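Local structure of peptidoglycan D,D-transpeptidase FtsI (6HZI) at residues Q15-T20 and V318-R323; Q119-I124 and G256-T261; A262-G267 and V296-T301. The protein catalyses D,D-transpeptidation as penicillin-binding protein 3, probably cross-linking the stem peptides of peptidoglycan during cell division. All blocks are in the same frame, centred on the assembly; numbering follows the deposited sequence.

Interaction 1. Residues Q15-T20 and V318-R323; sequences QYITYT and VGDTLR
Between segments 15-20 and 318-323, the nearest CA atoms are those of I17 and D320, 6.7 Å apart. The segments lie within helices 12-28 and 310-324, and neither contains a helix end. I17 points toward the other helix and carries the contact. Its chi1 of -80° sets CG2 opposite the backbone N, which brings this methyl 3.6 Å from D320 CB. The same methyl lies 3.9 Å from T321 OG1. The other branch of I17 ends in CD1, 3.7 Å from D320 O.

I17 meets the methylene of D320 and the backbone carbonyl behind it, not the carboxylate. D320 OD1 receives R323 NH2 at 3.2 Å, on its anti side and well out of the carboxylate plane (32°), in a salt bridge within the same helix. OD2 is hydrogen-bonded to N21, one turn beyond I17. T321 OG1 is hydrogen-bonded to I317 O, one turn back in its own helix.

The contact between the segments is mainly van der Waals, a hydrocarbon side chain against a methylene and nearby polar atoms. The bond from D320 to N21 adds a polar link between the same two helices. With both carboxylate oxygens held, the rotation of the D320 side chain is probably restricted.

Interaction 2. Residues Q119-I124 and G256-T261; sequences QKSSNI and GGKSGT
K258 brings NZ up against the hydroxyl end of S121. NZ donates a hydrogen bond to S121 OG at 2.9 Å, and S121 CB lies 3.4 Å from the same NZ. This pair makes up the whole contact between the segments. The CB of K258 does not point at S121. The chain reaches it through bends at chi2 (70°) and chi4 (66°), which carry NZ forward along the strand toward S259 and out to S121. NZ also donates to S259 O at 3.2 Å. That bond lies in the carbonyl plane, on a lone pair. The second bond ties the lysine tip to its own backbone and helps fix where NZ sits.

S121 occupies the turn between helix 114-120 and the helix that begins at N123. It has positive phi and closes the first helix with a Schellman motif. S122 is the N-cap of the next helix, and its OG caps G125 N. The turn presents S121 toward the strand. S121 OG is also hydrogen-bonded to S67 OG and to K70 NZ, and N123 OD1 binds K70 NZ as well. The serine hydroxyl thus sits between two lysines, with N123 as a second anchor for K70.

This is consistent with the active site of penicillin-binding transpeptidases. S67 and K70 fit the SxxK motif, where the serine would be the nucleophile. S121 to N123 fit the SxN motif, and K258 to G260 the K(T/S)G motif on strand 256-266.

Interaction 3. Residues A262-G267 and V296-T301; sequences AYKQVG and VDEPTT
K264 is the residue of 262-267 that meets E298. At A262 the strand pairs by backbone hydrogen bonds with R276 of strand 274-283. Y263 follows, and its side chain touches Y270 and Y275. K264 comes next. Its backbone bonds to both D271 and K274, so it is held between the strands on its two flanks.

The K264 side chain is extended beyond CG and runs out to E298. The E298 chain is also extended, and the two cross at about a right angle. K264 NZ lies 2.8 Å from E298 OE2 in a salt bridge, a distance that is less sure because OE2 is modelled too close to K264. The detailed geometry of the pair is therefore doubtful. The pairing of opposite charges is plausible, but the exact position of the carboxylate is not secure.

Beyond K264, Q265 packs on E64 and Y270. V266 and G267 are exposed and poorly ordered.

E298 follows directly on strand 290-297 and has positive phi (47°). Strand 274-283 lies between the two strands in the sheet, and K264 also touches K274 of that middle strand. If it forms as modelled, the bridge links K264 to the residue just after strand 290-297, across strand 274-283. The setting is one end of the antiparallel sheet of the transpeptidase domain, which has the fold shared by penicillin-binding proteins and serine beta-lactamases.

In the fold
Interactions 2 and 3 share strand 256-266. Residues 256-261 carry the probable K(T/S)G motif, and 262-267 continue the strand toward the surface. Their centres are 18 Å apart. Interaction 2 is the most central, about 10 Å from the centre of the chain, and is a polar network around a hydroxyl. Interaction 3 is a surface salt bridge across the end of the sheet. Interaction 1 is partly buried and joins the first long helix to the last one modelled, chiefly by apolar contact. Helix 310-324 follows strand 290-297 of interaction 3 in the chain, and V318 and T321 pack on that strand.

Interaction 1. Residues Q15-T20 and V318-R323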
ATOM      1  N   GLN A  15     -15.543 -11.512   4.383  1.00 32.58           N
ATOM      2  CA  GLN A  15     -16.303 -10.255   4.297  1.00 35.32           C
ATOM      3  C   GLN A  15     -16.734  -9.922   5.722  1.00 35.47           C
ATOM      4  O   GLN A  15     -16.577  -8.756   6.128  1.00 33.67           O
ATOM      5  CB  GLN A  15     -17.467 -10.347   3.300  1.00 33.36           C
ATOM      6  CG  GLN A  15     -18.289  -9.068   3.202  1.00 33.73           C
ATOM      7  CD  GLN A  15     -17.767  -8.053   2.216  1.00 41.26           C
ATOM      8  OE1 GLN A  15     -16.648  -8.225   1.689  1.00 32.38           O
ATOM      9  NE2 GLN A  15     -18.583  -7.000   1.974  1.00 31.73           N
ATOM     10  N   TYR A  16     -17.224 -10.904   6.472  1.00 35.62           N
ATOM     11  CA  TYR A  16     -17.733 -10.617   7.835  1.00 34.24           C
ATOM     12  C   TYR A  16     -16.558 -10.201   8.730  1.00 33.02           C
ATOM     13  O   TYR A  16     -16.619  -9.147   9.396  1.00 34.84           O
ATOM     14  CB  TYR A  16     -18.523 -11.780   8.431  1.00 35.18           C
ATOM     15  CG  TYR A  16     -19.081 -11.417   9.784  1.00 39.21           C
ATOM     16  CD1 TYR A  16     -20.066 -10.438   9.895  1.00 36.61           C
ATOM     17  CD2 TYR A  16     -18.576 -11.978  10.940  1.00 34.96           C
ATOM     18  CE1 TYR A  16     -20.525 -10.017  11.127  1.00 38.76           C
ATOM     19  CE2 TYR A  16     -19.036 -11.567  12.180  1.00 40.07           C
ATOM     20  CZ  TYR A  16     -20.019 -10.595  12.274  1.00 40.84           C
ATOM     21  OH  TYR A  16     -20.513 -10.195  13.477  1.00 40.14           O
ATOM     22  N   ILE A  17     -15.498 -10.997   8.721  1.00 32.83           N
ATOM     23  CA  ILE A  17     -14.232 -10.688   9.430  1.00 34.15           C
ATOM     24  C   ILE A  17     -13.776  -9.272   9.087  1.00 37.41           C
ATOM     25  O   ILE A  17     -13.238  -8.583   9.981  1.00 32.99           O
ATOM     26  CB  ILE A  17     -13.146 -11.666   9.003  1.00 36.27           C
ATOM     27  CG1 ILE A  17     -13.301 -12.992   9.745  1.00 35.14           C
ATOM     28  CG2 ILE A  17     -11.772 -11.015   9.170  1.00 36.59           C
ATOM     29  CD1 ILE A  17     -12.413 -14.100   9.167  1.00 35.72           C
ATOM     30  N   THR A  18     -13.913  -8.872   7.817  1.00 37.47           N
ATOM     31  CA  THR A  18     -13.394  -7.563   7.342  1.00 35.27           C
ATOM     32  C   THR A  18     -14.329  -6.485   7.920  1.00 36.47           C
ATOM     33  O   THR A  18     -13.862  -5.461   8.465  1.00 37.23           O
ATOM     34  CB  THR A  18     -13.226  -7.554   5.811  1.00 32.71           C
ATOM     35  OG1 THR A  18     -12.296  -8.542   5.343  1.00 31.75           O
ATOM     36  CG2 THR A  18     -12.733  -6.213   5.330  1.00 34.58           C
ATOM     37  N   TYR A  19     -15.633  -6.702   7.826  1.00 34.22           N
ATOM     38  CA  TYR A  19     -16.651  -5.768   8.365  1.00 37.84           C
ATOM     39  C   TYR A  19     -16.541  -5.595   9.880  1.00 37.46           C
ATOM     40  O   TYR A  19     -16.615  -4.457  10.273  1.00 36.15           O
ATOM     41  CB  TYR A  19     -18.047  -6.271   8.048  1.00 37.88           C
ATOM     42  CG  TYR A  19     -19.190  -5.508   8.657  1.00 39.85           C
ATOM     43  CD1 TYR A  19     -19.754  -4.421   7.991  1.00 42.45           C
ATOM     44  CD2 TYR A  19     -19.822  -5.969   9.799  1.00 34.54           C
ATOM     45  CE1 TYR A  19     -20.892  -3.785   8.471  1.00 35.20           C
ATOM     46  CE2 TYR A  19     -20.957  -5.346  10.287  1.00 32.39           C
ATOM     47  CZ  TYR A  19     -21.484  -4.247   9.628  1.00 36.45           C
ATOM     48  OH  TYR A  19     -22.607  -3.624  10.080  1.00 35.24           O
ATOM     49  N   THR A  20     -16.390  -6.644  10.695  1.00 36.55           N
ATOM     50  CA  THR A  20     -16.365  -6.465  12.182  1.00 41.78           C
ATOM     51  C   THR A  20     -15.117  -5.651  12.550  1.00 42.66           C
ATOM     52  O   THR A  20     -15.219  -4.697  13.320  1.00 48.33           O
ATOM     53  CB  THR A  20     -16.407  -7.791  12.949  1.00 39.40           C
ATOM     54  OG1 THR A  20     -15.340  -8.559  12.407  1.00 50.25           O
ATOM     55  CG2 THR A  20     -17.696  -8.561  12.755  1.00 49.65           C
ATOM     56  N   VAL A 318      -5.821  -9.735   8.980  1.00 33.04           N
ATOM     57  CA  VAL A 318      -4.886 -10.714   8.390  1.00 35.71           C
ATOM     58  C   VAL A 318      -4.911 -12.011   9.211  1.00 35.75           C
ATOM     59  O   VAL A 318      -5.042 -13.083   8.604  1.00 34.09           O
ATOM     60  CB  VAL A 318      -3.475 -10.123   8.243  1.00 36.49           C
ATOM     61  CG1 VAL A 318      -2.471 -11.222   7.933  1.00 33.40           C
ATOM     62  CG2 VAL A 318      -3.459  -9.049   7.144  1.00 39.07           C
ATOM     63  N   GLY A 319      -4.713 -11.937  10.527  1.00 40.03           N
ATOM     64  CA  GLY A 319      -4.798 -13.137  11.378  1.00 40.31           C
ATOM     65  C   GLY A 319      -6.153 -13.832  11.221  1.00 38.60           C
ATOM     66  O   GLY A 319      -6.197 -15.061  10.963  1.00 40.99           O
ATOM     67  N   ASP A 320      -7.262 -13.097  11.310  1.00 38.98           N
ATOM     68  CA  ASP A 320      -8.582 -13.785  11.268  1.00 43.66           C
ATOM     69  C   ASP A 320      -8.681 -14.461   9.901  1.00 41.16           C
ATOM     70  O   ASP A 320      -9.130 -15.600   9.823  1.00 41.53           O
ATOM     71  CB  ASP A 320      -9.749 -12.835  11.588  1.00 40.41           C
ATOM     72  CG  ASP A 320      -9.773 -12.366  13.035  1.00 47.42           C
ATOM     73  OD1 ASP A 320      -9.178 -13.064  13.879  1.00 57.70           O
ATOM     74  OD2 ASP A 320     -10.360 -11.286  13.314  1.00 51.56           O
ATOM     75  N   THR A 321      -8.272 -13.765   8.841  1.00 39.17           N
ATOM     76  CA  THR A 321      -8.503 -14.262   7.462  1.00 40.55           C
ATOM     77  C   THR A 321      -7.650 -15.511   7.225  1.00 46.20           C
ATOM     78  O   THR A 321      -8.115 -16.463   6.547  1.00 47.59           O
ATOM     79  CB  THR A 321      -8.175 -13.204   6.406  1.00 35.31           C
ATOM     80  OG1 THR A 321      -9.073 -12.097   6.504  1.00 34.48           O
ATOM     81  CG2 THR A 321      -8.283 -13.792   5.027  1.00 38.64           C
ATOM     82  N   LEU A 322      -6.398 -15.473   7.682  1.00 42.63           N
ATOM     83  CA  LEU A 322      -5.454 -16.583   7.437  1.00 45.25           C
ATOM     84  C   LEU A 322      -5.942 -17.784   8.257  1.00 46.29           C
ATOM     85  O   LEU A 322      -6.016 -18.885   7.669  1.00 43.80           O
ATOM     86  CB  LEU A 322      -4.032 -16.161   7.829  1.00 43.95           C
ATOM     87  CG  LEU A 322      -3.301 -15.248   6.842  1.00 41.41           C
ATOM     88  CD1 LEU A 322      -1.927 -14.883   7.387  1.00 42.43           C
ATOM     89  CD2 LEU A 322      -3.153 -15.908   5.472  1.00 37.92           C
ATOM     90  N   ARG A 323      -6.328 -17.584   9.527  1.00 40.88           N
ATOM     91  CA  ARG A 323      -6.991 -18.687  10.308  1.00 46.53           C
ATOM     92  C   ARG A 323      -8.198 -19.265   9.545  1.00 45.76           C
ATOM     93  O   ARG A 323      -8.133 -20.460   9.193  1.00 49.93           O
ATOM     94  CB  ARG A 323      -7.321 -18.208  11.713  1.00 46.01           C
ATOM     95  CG  ARG A 323      -6.047 -18.095  12.537  1.00 47.17           C
ATOM     96  CD  ARG A 323      -6.444 -17.861  13.963  1.00 56.98           C
ATOM     97  NE  ARG A 323      -6.790 -16.465  14.188  1.00 56.06           N
ATOM     98  CZ  ARG A 323      -5.899 -15.506  14.364  1.00 54.24           C
ATOM     99  NH1 ARG A 323      -4.610 -15.812  14.302  1.00 56.13           N
ATOM    100  NH2 ARG A 323      -6.302 -14.258  14.579  1.00 48.98           N
TER

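Interaction 2. Residues Q119-I124 and G256-T261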
ATOM      1  N   GLN A 119      12.216   0.590   5.427  1.00 32.61           N
ATOM      2  CA  GLN A 119      11.970   0.181   6.808  1.00 33.76           C
ATOM      3  C   GLN A 119      11.674   1.441   7.631  1.00 35.36           C
ATOM      4  O   GLN A 119      10.825   1.385   8.532  1.00 32.53           O
ATOM      5  CB  GLN A 119      13.187  -0.582   7.316  1.00 38.14           C
ATOM      6  CG  GLN A 119      13.101  -0.900   8.808  1.00 37.63           C
ATOM      7  CD  GLN A 119      14.310  -1.677   9.231  1.00 41.02           C
ATOM      8  OE1 GLN A 119      15.432  -1.253   8.995  1.00 41.75           O
ATOM      9  NE2 GLN A 119      14.073  -2.838   9.808  1.00 40.42           N
ATOM     10  N   LYS A 120      12.407   2.520   7.394  1.00 33.81           N
ATOM     11  CA  LYS A 120      12.348   3.706   8.272  1.00 36.55           C
ATOM     12  C   LYS A 120      11.405   4.718   7.672  1.00 35.04           C
ATOM     13  O   LYS A 120      11.208   5.769   8.298  1.00 38.29           O
ATOM     14  CB  LYS A 120      13.728   4.325   8.427  1.00 37.42           C
ATOM     15  CG  LYS A 120      14.697   3.392   9.114  1.00 39.23           C
ATOM     16  CD  LYS A 120      14.495   3.243  10.579  1.00 43.57           C
ATOM     17  CE  LYS A 120      15.429   2.171  11.115  1.00 49.52           C
ATOM     18  NZ  LYS A 120      15.063   1.778  12.494  1.00 53.25           N
ATOM     19  N   SER A 121      10.919   4.432   6.471  1.00 36.02           N
ATOM     20  CA  SER A 121       9.973   5.310   5.747  1.00 36.73           C
ATOM     21  C   SER A 121      10.635   6.690   5.582  1.00 34.96           C
ATOM     22  O   SER A 121      10.068   7.685   5.913  1.00 33.61           O
ATOM     23  CB  SER A 121       8.648   5.343   6.508  1.00 34.89           C
ATOM     24  OG  SER A 121       7.606   5.897   5.734  1.00 39.95           O
ATOM     25  N   SER A 122      11.810   6.752   4.999  1.00 34.71           N
ATOM     26  CA  SER A 122      12.544   8.016   4.811  1.00 35.04           C
ATOM     27  C   SER A 122      12.094   8.705   3.517  1.00 38.42           C
ATOM     28  O   SER A 122      12.394   8.169   2.414  1.00 32.46           O
ATOM     29  CB  SER A 122      14.021   7.780   4.814  1.00 35.00           C
ATOM     30  OG  SER A 122      14.705   8.942   4.382  1.00 32.02           O
ATOM     31  N   ASN A 123      11.499   9.900   3.657  1.00 34.19           N
ATOM     32  CA  ASN A 123      11.187  10.802   2.521  1.00 36.38           C
ATOM     33  C   ASN A 123      12.454  11.187   1.764  1.00 36.70           C
ATOM     34  O   ASN A 123      12.432  11.210   0.500  1.00 35.79           O
ATOM     35  CB  ASN A 123      10.517  12.084   2.999  1.00 43.20           C
ATOM     36  CG  ASN A 123       9.153  11.790   3.568  1.00 45.23           C
ATOM     37  OD1 ASN A 123       8.413  11.004   2.994  1.00 44.71           O
ATOM     38  ND2 ASN A 123       8.871  12.307   4.743  1.00 48.83           N
ATOM     39  N   ILE A 124      13.487  11.555   2.517  1.00 36.73           N
ATOM     40  CA  ILE A 124      14.790  12.001   1.961  1.00 39.40           C
ATOM     41  C   ILE A 124      15.362  10.836   1.154  1.00 33.68           C
ATOM     42  O   ILE A 124      15.844  11.072   0.017  1.00 34.62           O
ATOM     43  CB  ILE A 124      15.743  12.480   3.087  1.00 42.82           C
ATOM     44  CG1 ILE A 124      15.212  13.734   3.797  1.00 43.77           C
ATOM     45  CG2 ILE A 124      17.155  12.719   2.539  1.00 43.36           C
ATOM     46  CD1 ILE A 124      15.954  14.098   5.093  1.00 37.37           C
ATOM     47  N   GLY A 256       4.161  -8.256   5.982  1.00 34.59           N
ATOM     48  CA  GLY A 256       4.896  -7.082   5.527  1.00 34.52           C
ATOM     49  C   GLY A 256       3.898  -6.109   4.963  1.00 33.87           C
ATOM     50  O   GLY A 256       2.866  -6.556   4.452  1.00 33.27           O
ATOM     51  N   GLY A 257       4.156  -4.829   5.087  1.00 29.78           N
ATOM     52  CA  GLY A 257       3.216  -3.832   4.581  1.00 34.66           C
ATOM     53  C   GLY A 257       3.822  -2.479   4.752  1.00 34.10           C
ATOM     54  O   GLY A 257       4.985  -2.411   5.118  1.00 32.97           O
ATOM     55  N   LYS A 258       3.067  -1.455   4.434  1.00 32.77           N
ATOM     56  CA  LYS A 258       3.565  -0.070   4.481  1.00 35.96           C
ATOM     57  C   LYS A 258       2.411   0.826   4.921  1.00 36.72           C
ATOM     58  O   LYS A 258       1.235   0.557   4.489  1.00 36.28           O
ATOM     59  CB  LYS A 258       4.112   0.316   3.105  1.00 38.65           C
ATOM     60  CG  LYS A 258       4.918   1.605   3.101  1.00 42.54           C
ATOM     61  CD  LYS A 258       6.251   1.477   3.807  1.00 43.00           C
ATOM     62  CE  LYS A 258       6.872   2.812   4.169  1.00 48.56           C
ATOM     63  NZ  LYS A 258       6.063   3.522   5.185  1.00 51.81           N
ATOM     64  N   SER A 259       2.708   1.815   5.767  1.00 34.76           N
ATOM     65  CA  SER A 259       1.697   2.795   6.221  1.00 34.89           C
ATOM     66  C   SER A 259       1.887   4.107   5.465  1.00 34.74           C
ATOM     67  O   SER A 259       3.041   4.389   4.971  1.00 32.79           O
ATOM     68  CB  SER A 259       1.722   2.971   7.708  1.00 38.13           C
ATOM     69  OG  SER A 259       2.615   3.996   8.086  1.00 39.45           O
ATOM     70  N   GLY A 260       0.793   4.861   5.343  1.00 32.08           N
ATOM     71  CA  GLY A 260       0.835   6.258   4.883  1.00 35.00           C
ATOM     72  C   GLY A 260      -0.234   7.119   5.524  1.00 38.81           C
ATOM     73  O   GLY A 260      -1.242   6.573   6.047  1.00 42.71           O
ATOM     74  N   THR A 261      -0.037   8.429   5.435  1.00 40.01           N
ATOM     75  CA  THR A 261      -0.935   9.445   6.008  1.00 44.43           C
ATOM     76  C   THR A 261      -1.256  10.462   4.914  1.00 47.88           C
ATOM     77  O   THR A 261      -0.349  10.898   4.222  1.00 54.88           O
ATOM     78  CB  THR A 261      -0.312  10.017   7.280  1.00 48.25           C
ATOM     79  OG1 THR A 261       0.098   8.910   8.082  1.00 42.26           O
ATOM     80  CG2 THR A 261      -1.291  10.881   8.038  1.00 52.51           C
TER

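Interaction 3. Residues A262-G267 and V296-T301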
ATOM      1  N   ALA A 262      -2.533  10.751   4.703  1.00 49.36           N
ATOM      2  CA  ALA A 262      -2.994  11.880   3.859  1.00 52.99           C
ATOM      3  C   ALA A 262      -3.656  12.911   4.786  1.00 51.95           C
ATOM      4  O   ALA A 262      -4.437  12.526   5.682  1.00 55.67           O
ATOM      5  CB  ALA A 262      -3.920  11.387   2.769  1.00 53.68           C
ATOM      6  N   TYR A 263      -3.285  14.171   4.650  1.00 54.15           N
ATOM      7  CA  TYR A 263      -3.847  15.276   5.466  1.00 59.71           C
ATOM      8  C   TYR A 263      -4.843  16.017   4.595  1.00 58.50           C
ATOM      9  O   TYR A 263      -4.601  15.953   3.378  1.00 57.39           O
ATOM     10  CB  TYR A 263      -2.731  16.190   5.959  1.00 61.74           C
ATOM     11  CG  TYR A 263      -1.712  15.490   6.818  1.00 56.90           C
ATOM     12  CD1 TYR A 263      -1.883  15.366   8.195  1.00 53.92           C
ATOM     13  CD2 TYR A 263      -0.570  14.967   6.232  1.00 58.16           C
ATOM     14  CE1 TYR A 263      -0.924  14.740   8.973  1.00 57.84           C
ATOM     15  CE2 TYR A 263       0.395  14.336   6.990  1.00 54.62           C
ATOM     16  CZ  TYR A 263       0.207  14.217   8.351  1.00 58.09           C
ATOM     17  OH  TYR A 263       1.179  13.564   9.036  1.00 66.22           O
ATOM     18  N   LYS A 264      -5.892  16.626   5.176  1.00 67.16           N
ATOM     19  CA  LYS A 264      -6.890  17.424   4.410  1.00 79.20           C
ATOM     20  C   LYS A 264      -6.154  18.561   3.710  1.00 75.86           C
ATOM     21  O   LYS A 264      -5.471  19.325   4.420  1.00 72.41           O
ATOM     22  CB  LYS A 264      -7.977  18.047   5.282  1.00 94.89           C
ATOM     23  CG  LYS A 264      -9.014  17.066   5.795  1.00122.33           C
ATOM     24  CD  LYS A 264     -10.118  17.737   6.577  1.00138.53           C
ATOM     25  CE  LYS A 264     -10.969  16.709   7.281  1.00153.94           C
ATOM     26  NZ  LYS A 264     -12.066  17.303   8.083  1.00150.77           N
ATOM     27  N   GLN A 265      -6.259  18.617   2.379  1.00 81.22           N
ATOM     28  CA  GLN A 265      -5.755  19.743   1.551  1.00 91.09           C
ATOM     29  C   GLN A 265      -6.550  20.994   1.983  1.00105.09           C
ATOM     30  O   GLN A 265      -7.659  20.841   2.543  1.00 97.16           O
ATOM     31  CB  GLN A 265      -5.784  19.355   0.060  1.00 85.39           C
ATOM     32  CG  GLN A 265      -4.755  18.277  -0.307  1.00 96.17           C
ATOM     33  CD  GLN A 265      -4.658  17.987  -1.788  1.00 93.22           C
ATOM     34  OE1 GLN A 265      -5.554  18.308  -2.560  1.00 99.08           O
ATOM     35  NE2 GLN A 265      -3.552  17.396  -2.205  1.00 91.68           N
ATOM     36  N   VAL A 266      -5.937  22.177   1.873  1.00129.27           N
ATOM     37  CA  VAL A 266      -6.577  23.514   2.088  1.00126.31           C
ATOM     38  C   VAL A 266      -6.185  24.399   0.884  1.00127.39           C
ATOM     39  O   VAL A 266      -5.757  25.546   1.112  1.00133.45           O
ATOM     40  CB  VAL A 266      -6.185  24.111   3.466  1.00120.54           C
ATOM     41  CG1 VAL A 266      -6.692  25.535   3.674  1.00111.08           C
ATOM     42  CG2 VAL A 266      -6.644  23.224   4.627  1.00104.70           C
ATOM     43  N   GLY A 267      -6.293  23.860  -0.346  1.00122.44           N
ATOM     44  CA  GLY A 267      -5.827  24.477  -1.609  1.00119.18           C
ATOM     45  C   GLY A 267      -4.313  24.389  -1.795  1.00125.56           C
ATOM     46  O   GLY A 267      -3.891  23.870  -2.839  1.00115.85           O
ATOM     47  N   VAL A 296      -8.552   4.410   7.350  1.00 43.52           N
ATOM     48  CA  VAL A 296      -9.423   4.998   8.419  1.00 42.21           C
ATOM     49  C   VAL A 296      -9.338   6.516   8.259  1.00 45.25           C
ATOM     50  O   VAL A 296      -8.233   7.103   8.448  1.00 43.62           O
ATOM     51  CB  VAL A 296      -9.012   4.527   9.824  1.00 48.17           C
ATOM     52  CG1 VAL A 296      -9.827   5.145  10.942  1.00 47.66           C
ATOM     53  CG2 VAL A 296      -9.047   3.021   9.924  1.00 48.55           C
ATOM     54  N   ASP A 297     -10.448   7.122   7.849  1.00 42.90           N
ATOM     55  CA  ASP A 297     -10.495   8.563   7.563  1.00 44.25           C
ATOM     56  C   ASP A 297     -10.826   9.325   8.851  1.00 48.25           C
ATOM     57  O   ASP A 297     -11.816   8.956   9.520  1.00 45.38           O
ATOM     58  CB  ASP A 297     -11.494   8.834   6.450  1.00 45.57           C
ATOM     59  CG  ASP A 297     -11.225  10.167   5.794  1.00 48.13           C
ATOM     60  OD1 ASP A 297     -10.064  10.652   5.918  1.00 55.05           O
ATOM     61  OD2 ASP A 297     -12.179  10.728   5.211  1.00 55.66           O
ATOM     62  N   GLU A 298     -10.013  10.353   9.155  1.00 52.28           N
ATOM     63  CA  GLU A 298     -10.208  11.364  10.227  1.00 47.55           C
ATOM     64  C   GLU A 298     -10.583  10.699  11.525  1.00 45.86           C
ATOM     65  O   GLU A 298     -11.625  10.986  12.106  1.00 52.44           O
ATOM     66  CB  GLU A 298     -11.287  12.367   9.873  1.00 55.38           C
ATOM     67  CG  GLU A 298     -10.989  13.114   8.599  1.00 64.12           C
ATOM     68  CD  GLU A 298     -12.029  14.183   8.333  1.00 77.13           C
ATOM     69  OE1 GLU A 298     -12.852  14.482   9.278  1.00 73.86           O
ATOM     70  OE2 GLU A 298     -12.023  14.703   7.175  1.00 75.73           O
ATOM     71  N   PRO A 299      -9.681   9.848  12.044  1.00 50.05           N
ATOM     72  CA  PRO A 299      -9.814   9.318  13.404  1.00 48.66           C
ATOM     73  C   PRO A 299      -9.563  10.454  14.401  1.00 59.29           C
ATOM     74  O   PRO A 299      -8.924  11.437  14.031  1.00 61.69           O
ATOM     75  CB  PRO A 299      -8.686   8.293  13.510  1.00 48.00           C
ATOM     76  CG  PRO A 299      -7.644   8.787  12.511  1.00 47.68           C
ATOM     77  CD  PRO A 299      -8.401   9.510  11.412  1.00 43.48           C
ATOM     78  N   THR A 300     -10.070  10.331  15.623  1.00 69.85           N
ATOM     79  CA  THR A 300     -10.032  11.448  16.602  1.00 73.89           C
ATOM     80  C   THR A 300      -9.551  10.964  17.967  1.00 72.49           C
ATOM     81  O   THR A 300      -9.270  11.844  18.778  1.00 82.91           O
ATOM     82  CB  THR A 300     -11.378  12.180  16.705  1.00 70.19           C
ATOM     83  OG1 THR A 300     -12.237  11.282  17.414  1.00 72.75           O
ATOM     84  CG2 THR A 300     -11.941  12.624  15.364  1.00 56.84           C
ATOM     85  N   THR A 301      -9.445   9.656  18.212  1.00 71.22           N
ATOM     86  CA  THR A 301      -9.005   9.110  19.522  1.00 83.73           C
ATOM     87  C   THR A 301      -8.003   7.990  19.262  1.00 93.98           C
ATOM     88  O   THR A 301      -8.357   6.834  19.538  1.00 90.26           O
ATOM     89  CB  THR A 301     -10.179   8.690  20.426  1.00 91.16           C
ATOM     90  OG1 THR A 301     -10.953   7.628  19.869  1.00 87.43           O
ATOM     91  CG2 THR A 301     -11.136   9.829  20.717  1.00 90.82           C
TER